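Local coordinates for hypothetical conserved protein (PDB 2PCS) that is of unknown function but belongs to the CoxG family of the Bet v 1-like clan and probably binds a small ligand, at residues A55-V67 against K77-V89. Numbering follows the deposited sequence.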
loop_
_atom_site.group_PDB
_atom_site.type_symbol
_atom_site.label_atom_id
_atom_site.label_comp_id
_atom_site.label_asym_id
_atom_site.label_seq_id
_atom_site.Cartn_x
_atom_site.Cartn_y
_atom_site.Cartn_z
ATOM N N ALA A 55 -13.284 -10.636 6.499
ATOM C CA ALA A 55 -13.959 -11.885 6.140
ATOM C C ALA A 55 -13.730 -12.444 4.735
ATOM O O ALA A 55 -13.460 -13.604 4.582
ATOM C CB ALA A 55 -15.499 -11.741 6.395
ATOM N N ALA A 56 -13.868 -11.646 3.697
ATOM C CA ALA A 56 -13.767 -12.222 2.345
ATOM C C ALA A 56 -12.358 -12.779 2.053
ATOM O O ALA A 56 -12.184 -13.593 1.148
ATOM C CB ALA A 56 -14.144 -11.158 1.282
ATOM N N VAL A 57 -11.362 -12.270 2.785
ATOM C CA VAL A 57 -9.959 -12.610 2.531
ATOM C C VAL A 57 -9.240 -13.037 3.799
ATOM O O VAL A 57 -8.008 -13.116 3.819
ATOM C CB VAL A 57 -9.132 -11.414 1.875
ATOM C CG1 VAL A 57 -9.567 -11.156 0.441
ATOM C CG2 VAL A 57 -9.119 -10.176 2.750
ATOM N N LYS A 58 -10.016 -13.273 4.850
ATOM C CA LYS A 58 -9.480 -13.527 6.167
ATOM C C LYS A 58 -8.375 -14.614 6.121
ATOM O O LYS A 58 -8.482 -15.597 5.399
ATOM C CB LYS A 58 -10.627 -13.949 7.073
ATOM C CG LYS A 58 -10.352 -13.834 8.535
ATOM C CD LYS A 58 -11.605 -14.241 9.281
ATOM C CE LYS A 58 -11.405 -14.077 10.791
ATOM N NZ LYS A 58 -10.185 -14.834 11.294
ATOM N N GLY A 59 -7.329 -14.422 6.897
ATOM C CA GLY A 59 -6.126 -15.211 6.726
ATOM C C GLY A 59 -4.884 -14.525 7.287
ATOM O O GLY A 59 -4.907 -13.308 7.630
ATOM N N LYS A 60 -3.835 -15.344 7.416
ATOM C CA LYS A 60 -2.518 -14.930 7.811
ATOM C C LYS A 60 -1.604 -15.044 6.603
ATOM O O LYS A 60 -1.618 -16.019 5.843
ATOM C CB LYS A 60 -2.032 -15.758 8.988
ATOM C CG LYS A 60 -2.809 -15.378 10.277
ATOM C CD LYS A 60 -2.494 -16.243 11.548
ATOM C CE LYS A 60 -3.613 -16.030 12.620
ATOM N NZ LYS A 60 -3.228 -16.430 14.046
ATOM N N TYR A 61 -0.846 -13.989 6.369
ATOM C CA TYR A 61 -0.058 -13.932 5.156
ATOM C C TYR A 61 1.262 -13.416 5.547
ATOM O O TYR A 61 1.335 -12.615 6.450
ATOM C CB TYR A 61 -0.676 -12.961 4.154
ATOM C CG TYR A 61 -2.070 -13.259 3.722
ATOM C CD1 TYR A 61 -2.291 -13.909 2.542
ATOM C CD2 TYR A 61 -3.177 -12.885 4.510
ATOM C CE1 TYR A 61 -3.568 -14.154 2.078
ATOM C CE2 TYR A 61 -4.488 -13.142 4.073
ATOM C CZ TYR A 61 -4.667 -13.753 2.832
ATOM O OH TYR A 61 -5.937 -14.048 2.355
ATOM N N ASP A 62 2.293 -13.891 4.868
ATOM C CA ASP A 62 3.617 -13.263 4.912
ATOM C C ASP A 62 3.860 -12.575 3.585
ATOM O O ASP A 62 3.497 -13.105 2.539
ATOM C CB ASP A 62 4.716 -14.285 5.214
ATOM C CG ASP A 62 4.619 -14.808 6.646
ATOM O OD1 ASP A 62 4.504 -16.033 6.840
ATOM O OD2 ASP A 62 4.584 -13.991 7.594
ATOM N N ALA A 63 4.455 -11.379 3.644
ATOM C CA ALA A 63 4.630 -10.557 2.467
ATOM C C ALA A 63 6.036 -10.080 2.442
ATOM O O ALA A 63 6.525 -9.632 3.460
ATOM C CB ALA A 63 3.663 -9.321 2.517
ATOM N N ILE A 64 6.684 -10.181 1.285
ATOM C CA ILE A 64 7.924 -9.459 1.036
ATOM C C ILE A 64 7.589 -8.147 0.293
ATOM O O ILE A 64 6.949 -8.154 -0.753
ATOM C CB ILE A 64 8.993 -10.278 0.220
ATOM C CG1 ILE A 64 9.309 -11.669 0.839
ATOM C CG2 ILE A 64 10.269 -9.479 0.091
ATOM C CD1 ILE A 64 9.571 -11.661 2.334
ATOM N N ILE A 65 8.026 -7.031 0.856
ATOM C CA ILE A 65 7.782 -5.717 0.262
ATOM C C ILE A 65 9.124 -5.079 -0.008
ATOM O O ILE A 65 9.853 -4.806 0.955
ATOM C CB ILE A 65 6.995 -4.798 1.254
ATOM C CG1 ILE A 65 5.735 -5.502 1.754
ATOM C CG2 ILE A 65 6.653 -3.454 0.611
ATOM C CD1 ILE A 65 5.075 -4.784 2.915
ATOM N N GLU A 66 9.445 -4.880 -1.297
ATOM C CA GLU A 66 10.638 -4.146 -1.740
ATOM C C GLU A 66 10.326 -2.751 -2.334
ATOM O O GLU A 66 9.576 -2.642 -3.289
ATOM C CB GLU A 66 11.464 -4.945 -2.743
ATOM C CG GLU A 66 12.895 -4.358 -2.852
ATOM C CD GLU A 66 13.776 -5.019 -3.917
ATOM O OE1 GLU A 66 14.958 -4.558 -4.123
ATOM O OE2 GLU A 66 13.277 -5.989 -4.554
ATOM N N VAL A 67 10.906 -1.708 -1.740
ATOM C CA VAL A 67 10.876 -0.341 -2.288
ATOM C C VAL A 67 12.019 -0.135 -3.306
ATOM O O VAL A 67 13.167 -0.227 -2.946
ATOM C CB VAL A 67 10.925 0.715 -1.138
ATOM C CG1 VAL A 67 10.463 2.076 -1.615
ATOM C CG2 VAL A 67 10.033 0.282 0.031
ATOM N N LYS A 77 8.741 2.828 -6.588
ATOM C CA LYS A 77 8.047 1.634 -7.016
ATOM C C LYS A 77 8.027 0.626 -5.885
ATOM O O LYS A 77 8.896 0.639 -5.045
ATOM C CB LYS A 77 8.679 1.055 -8.273
ATOM C CG LYS A 77 8.594 2.011 -9.431
ATOM C CD LYS A 77 9.076 1.338 -10.730
ATOM C CE LYS A 77 8.668 2.084 -12.016
ATOM N NZ LYS A 77 9.722 1.807 -13.082
ATOM N N LEU A 78 6.989 -0.215 -5.847
ATOM C CA LEU A 78 6.866 -1.271 -4.838
ATOM C C LEU A 78 6.759 -2.619 -5.495
ATOM O O LEU A 78 6.019 -2.758 -6.462
ATOM C CB LEU A 78 5.623 -1.082 -3.958
ATOM C CG LEU A 78 5.616 -0.044 -2.852
ATOM C CD1 LEU A 78 4.332 -0.359 -2.073
ATOM C CD2 LEU A 78 6.868 0.005 -1.870
ATOM N N LEU A 79 7.482 -3.608 -4.977
ATOM C CA LEU A 79 7.279 -5.004 -5.412
ATOM C C LEU A 79 6.804 -5.747 -4.203
ATOM O O LEU A 79 7.440 -5.658 -3.146
ATOM C CB LEU A 79 8.568 -5.629 -5.930
ATOM C CG LEU A 79 9.395 -4.821 -6.958
ATOM C CD1 LEU A 79 10.741 -5.537 -7.238
ATOM C CD2 LEU A 79 8.585 -4.657 -8.283
ATOM N N VAL A 80 5.648 -6.401 -4.334
ATOM C CA VAL A 80 5.060 -7.167 -3.243
ATOM C C VAL A 80 4.839 -8.669 -3.602
ATOM O O VAL A 80 4.205 -8.976 -4.624
ATOM C CB VAL A 80 3.734 -6.594 -2.722
ATOM C CG1 VAL A 80 3.190 -7.509 -1.591
ATOM C CG2 VAL A 80 3.871 -5.151 -2.202
ATOM N N ASN A 81 5.400 -9.564 -2.768
ATOM C CA ASN A 81 5.143 -11.019 -2.809
ATOM C C ASN A 81 4.550 -11.474 -1.485
ATOM O O ASN A 81 5.214 -11.439 -0.460
ATOM C CB ASN A 81 6.412 -11.797 -3.121
ATOM C CG ASN A 81 7.007 -11.413 -4.450
ATOM O OD1 ASN A 81 7.911 -10.579 -4.514
ATOM N ND2 ASN A 81 6.498 -12.004 -5.537
ATOM N N GLY A 82 3.278 -11.814 -1.500
ATOM C CA GLY A 82 2.550 -12.199 -0.299
ATOM C C GLY A 82 1.974 -13.614 -0.462
ATOM O O GLY A 82 1.570 -14.017 -1.555
ATOM N N GLU A 83 1.919 -14.369 0.624
ATOM C CA GLU A 83 1.488 -15.776 0.543
ATOM C C GLU A 83 0.911 -16.202 1.833
ATOM O O GLU A 83 1.340 -15.762 2.900
ATOM C CB GLU A 83 2.679 -16.671 0.178
ATOM C CG GLU A 83 2.266 -18.008 -0.415
ATOM C CD GLU A 83 2.137 -19.122 0.669
ATOM O OE1 GLU A 83 2.620 -18.931 1.823
ATOM O OE2 GLU A 83 1.547 -20.176 0.344
ATOM N N GLY A 84 -0.119 -17.013 1.757
ATOM C CA GLY A 84 -0.679 -17.568 2.958
ATOM C C GLY A 84 -1.617 -18.712 2.665
ATOM O O GLY A 84 -1.817 -19.132 1.511
ATOM N N GLY A 85 -2.217 -19.210 3.736
ATOM C CA GLY A 85 -3.278 -20.210 3.683
ATOM C C GLY A 85 -4.237 -19.984 2.569
ATOM O O GLY A 85 -4.362 -20.862 1.738
ATOM N N PRO A 86 -4.900 -18.785 2.517
ATOM C CA PRO A 86 -5.937 -18.541 1.486
ATOM C C PRO A 86 -5.423 -18.317 0.091
ATOM O O PRO A 86 -6.218 -18.370 -0.872
ATOM C CB PRO A 86 -6.724 -17.319 2.006
ATOM C CG PRO A 86 -6.185 -17.050 3.450
ATOM C CD PRO A 86 -4.770 -17.637 3.437
ATOM N N GLY A 87 -4.119 -18.121 -0.071
ATOM C CA GLY A 87 -3.570 -18.016 -1.430
ATOM C C GLY A 87 -2.428 -17.017 -1.506
ATOM O O GLY A 87 -1.764 -16.724 -0.509
ATOM N N PHE A 88 -2.160 -16.528 -2.706
ATOM C CA PHE A 88 -1.020 -15.661 -2.907
ATOM C C PHE A 88 -1.328 -14.434 -3.845
ATOM O O PHE A 88 -2.322 -14.420 -4.647
ATOM C CB PHE A 88 0.206 -16.462 -3.406
ATOM C CG PHE A 88 0.051 -16.985 -4.793
ATOM C CD1 PHE A 88 -0.619 -18.172 -5.020
ATOM C CD2 PHE A 88 0.504 -16.260 -5.863
ATOM C CE1 PHE A 88 -0.772 -18.679 -6.276
ATOM C CE2 PHE A 88 0.347 -16.746 -7.171
ATOM C CZ PHE A 88 -0.274 -17.982 -7.392
ATOM N N VAL A 89 -0.401 -13.474 -3.749
ATOM C CA VAL A 89 -0.414 -12.167 -4.424
ATOM C C VAL A 89 1.012 -11.758 -4.883
ATOM O O VAL A 89 1.903 -11.532 -4.067
ATOM C CB VAL A 89 -0.892 -11.033 -3.448
ATOM C CG1 VAL A 89 -0.926 -9.712 -4.172
ATOM C CG2 VAL A 89 -2.307 -11.317 -2.892
#
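Tyr61 and Pro86 reach toward each other from facing sides at the end of the paired strands, beside the 84-87 turn. With CG trans to the carbonyl carbon (chi1 -59°), the phenol runs back toward that turn, and its OH end meets the pyrrolidine obliquely, OH coming within 3.2 Å of Pro86 CG. The same hydroxyl donates to Val57 O over 2.7 Å from OH, the acceptor lying in the ring plane, so the ring bridges the loop before strand 59-71, by a hydrogen bond, and the turn that ends strand 75-84, by packing. Cutting Tyr61 back to an alanine would remove ring and donor, and is likely to leave Pro86 packed less closely and the Val57 carbonyl freer to turn. Pro86 CG also rests 3.3 Å from Lys58 O. Beyond this end, 59-67 and 77-84 belong to the antiparallel hairpin of strands 59-71 and 75-84 in the curved sheet of a Bet v 1-like fold, in which helix 124-148 receives Val57. Three hydrogen-bonded pairs, Asp62-Glu83, Ile64-Asn81 and Glu66-Leu79, join the backbones. Their side chains share one face, where extended Glu66 lies alongside Leu79, OE2 3.7 Å from its CD1. Ala63, Ile65, Val67, Leu78 and Val80 share the other: Leu78 swings its CD2 to within 3.7 Å of Val67 CG2, whereas Ile65 CG2 meets Val80 CG2 more loosely at 4.3 Å. Leu78 also approaches an unidentified bound ligand, consistent with this apolar face lining a pocket.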